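Local coordinates for UspA domain-containing protein (Pyrococcus horikoshii, PDB 2DUM) that is of unknown function but belongs to the universal stress protein A family, whose members are small alpha/beta proteins often tied to stress responses, at residues A[20-25]-A[89-94]. Sequence-based numbering, arbitrary orientation.
Sequences RAVEVF and RAFRAK
The backbones come closest at V22 and A90, CA atoms 6.8 Å apart, and equally at F25 and F91, where helix 16-28 passes the last part of helix 69-90 and the turn after it. No hydrogen bond crosses; the contact is made of apolar side chains. Its centre is an offset stack of F25 on F91, ring centroids 4.3 Å apart and planes inclined by 29°. F25 holds CG anti to its own N (chi1 -170°), which points the ring at F91 and brings CD2 over the middle of that ring's face, while the CE2 of F91 sits above the rim of the F25 ring. V22 fills in alongside: CG1 packs on A90 CB at 3.9 Å, and CG2 meets the edge of the F91 ring. With an alanine at F91 the ring that F25 stacks on is gone, and F25 would probably be freer to turn, with a gap opened beside V22 CG2. R92, with positive phi, leads the chain toward strand 95-103. F91 also meets F10 edge-to-face and touches I122, placing the stack between these helices and the five-stranded parallel sheet (order 3-2-1-4-5) of the Rossmann-like universal stress protein fold; F25 touches I154 of strand 151-154 and, across the dimer, M4 of the second subunit.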
loop_
_atom_site.group_PDB
_atom_site.type_symbol
_atom_site.label_atom_id
_atom_site.label_comp_id
_atom_site.label_asym_id
_atom_site.label_seq_id
_atom_site.Cartn_x
_atom_site.Cartn_y
_atom_site.Cartn_z
ATOM N N ARG A 20 11.409 -11.374 5.078
ATOM C CA ARG A 20 10.875 -11.701 3.795
ATOM C C ARG A 20 10.427 -10.467 3.037
ATOM O O ARG A 20 10.725 -10.291 1.840
ATOM C CB ARG A 20 9.728 -12.660 3.974
ATOM C CG ARG A 20 10.090 -14.165 3.757
ATOM C CD ARG A 20 11.038 -14.536 2.533
ATOM N NE ARG A 20 10.539 -14.316 1.140
ATOM C CZ ARG A 20 11.261 -14.490 0.001
ATOM N NH1 ARG A 20 12.545 -14.895 0.012
ATOM N NH2 ARG A 20 10.688 -14.264 -1.184
ATOM N N ALA A 21 9.728 -9.583 3.730
ATOM C CA ALA A 21 9.199 -8.388 3.062
ATOM C C ALA A 21 10.328 -7.659 2.442
ATOM O O ALA A 21 10.214 -7.125 1.345
ATOM C CB ALA A 21 8.525 -7.561 3.969
ATOM N N VAL A 22 11.454 -7.722 3.131
ATOM C CA VAL A 22 12.698 -7.083 2.666
ATOM C C VAL A 22 13.262 -7.734 1.396
ATOM O O VAL A 22 13.532 -6.992 0.425
ATOM C CB VAL A 22 13.770 -6.952 3.784
ATOM C CG1 VAL A 22 15.081 -6.530 3.232
ATOM C CG2 VAL A 22 13.355 -5.930 4.822
ATOM N N GLU A 23 13.411 -9.069 1.341
ATOM C CA GLU A 23 13.705 -9.714 0.017
ATOM C C GLU A 23 12.698 -9.281 -1.043
ATOM O O GLU A 23 13.063 -8.718 -2.101
ATOM C CB GLU A 23 13.673 -11.232 0.085
ATOM C CG GLU A 23 14.877 -11.797 0.800
ATOM C CD GLU A 23 14.549 -13.018 1.715
ATOM O OE1 GLU A 23 13.427 -13.138 2.293
ATOM O OE2 GLU A 23 15.448 -13.869 1.896
ATOM N N VAL A 24 11.419 -9.507 -0.738
ATOM C CA VAL A 24 10.417 -9.259 -1.732
ATOM C C VAL A 24 10.604 -7.848 -2.250
ATOM O O VAL A 24 10.589 -7.695 -3.443
ATOM C CB VAL A 24 9.043 -9.413 -1.172
ATOM C CG1 VAL A 24 8.090 -9.515 -2.268
ATOM C CG2 VAL A 24 9.001 -10.626 -0.306
ATOM N N PHE A 25 10.821 -6.833 -1.385
ATOM C CA PHE A 25 10.946 -5.500 -1.897
ATOM C C PHE A 25 12.126 -5.522 -2.760
ATOM O O PHE A 25 12.100 -4.994 -3.872
ATOM C CB PHE A 25 11.197 -4.509 -0.835
ATOM C CG PHE A 25 11.103 -3.080 -1.320
ATOM C CD1 PHE A 25 9.905 -2.527 -1.691
ATOM C CD2 PHE A 25 12.208 -2.254 -1.376
ATOM C CE1 PHE A 25 9.816 -1.205 -2.146
ATOM C CE2 PHE A 25 12.090 -0.879 -1.827
ATOM C CZ PHE A 25 10.900 -0.394 -2.225
ATOM N N ARG A 89 20.542 -1.452 1.369
ATOM C CA ARG A 89 20.981 -2.132 0.167
ATOM C C ARG A 89 19.868 -2.804 -0.604
ATOM O O ARG A 89 19.999 -3.012 -1.808
ATOM C CB ARG A 89 22.027 -3.193 0.520
ATOM C CG ARG A 89 22.986 -3.534 -0.600
ATOM C CD ARG A 89 24.001 -4.580 -0.232
ATOM N NE ARG A 89 24.382 -5.134 -1.516
ATOM C CZ ARG A 89 23.888 -6.261 -2.035
ATOM N NH1 ARG A 89 23.039 -6.984 -1.310
ATOM N NH2 ARG A 89 24.243 -6.671 -3.271
ATOM N N ALA A 90 18.785 -3.173 0.081
ATOM C CA ALA A 90 17.608 -3.714 -0.662
ATOM C C ALA A 90 16.679 -2.639 -1.260
ATOM O O ALA A 90 16.346 -2.614 -2.457
ATOM C CB ALA A 90 16.821 -4.641 0.244
ATOM N N PHE A 91 16.265 -1.731 -0.416
ATOM C CA PHE A 91 15.568 -0.588 -0.941
ATOM C C PHE A 91 16.275 0.165 -1.998
ATOM O O PHE A 91 15.637 1.013 -2.613
ATOM C CB PHE A 91 15.193 0.266 0.213
ATOM C CG PHE A 91 14.279 -0.443 1.065
ATOM C CD1 PHE A 91 14.661 -1.692 1.562
ATOM C CD2 PHE A 91 12.974 -0.004 1.233
ATOM C CE1 PHE A 91 13.764 -2.431 2.286
ATOM C CE2 PHE A 91 12.097 -0.708 1.951
ATOM C CZ PHE A 91 12.475 -1.920 2.480
ATOM N N ARG A 92 17.564 -0.160 -2.194
ATOM C CA ARG A 92 18.384 0.545 -3.127
ATOM C C ARG A 92 18.288 1.970 -2.755
ATOM O O ARG A 92 18.113 2.822 -3.544
ATOM C CB ARG A 92 17.889 0.354 -4.559
ATOM C CG ARG A 92 17.774 -1.060 -4.791
ATOM C CD ARG A 92 16.644 -1.430 -5.627
ATOM N NE ARG A 92 17.238 -1.952 -6.852
ATOM C CZ ARG A 92 17.564 -3.240 -7.070
ATOM N NH1 ARG A 92 18.113 -3.589 -8.242
ATOM N NH2 ARG A 92 17.337 -4.187 -6.153
ATOM N N ALA A 93 18.509 2.190 -1.502
ATOM C CA ALA A 93 18.315 3.441 -0.836
ATOM C C ALA A 93 19.563 4.345 -1.019
ATOM O O ALA A 93 20.674 3.847 -0.874
ATOM C CB ALA A 93 18.126 3.064 0.665
ATOM N N LYS A 94 19.460 5.636 -1.304
ATOM C CA LYS A 94 20.625 6.442 -1.026
ATOM C C LYS A 94 20.988 6.537 0.506
ATOM O O LYS A 94 22.169 6.675 0.762
ATOM C CB LYS A 94 20.516 7.834 -1.567
ATOM C CG LYS A 94 19.536 8.012 -2.669
ATOM C CD LYS A 94 20.177 8.758 -3.838
ATOM C CE LYS A 94 20.089 10.251 -3.621
ATOM N NZ LYS A 94 18.893 10.803 -2.776
#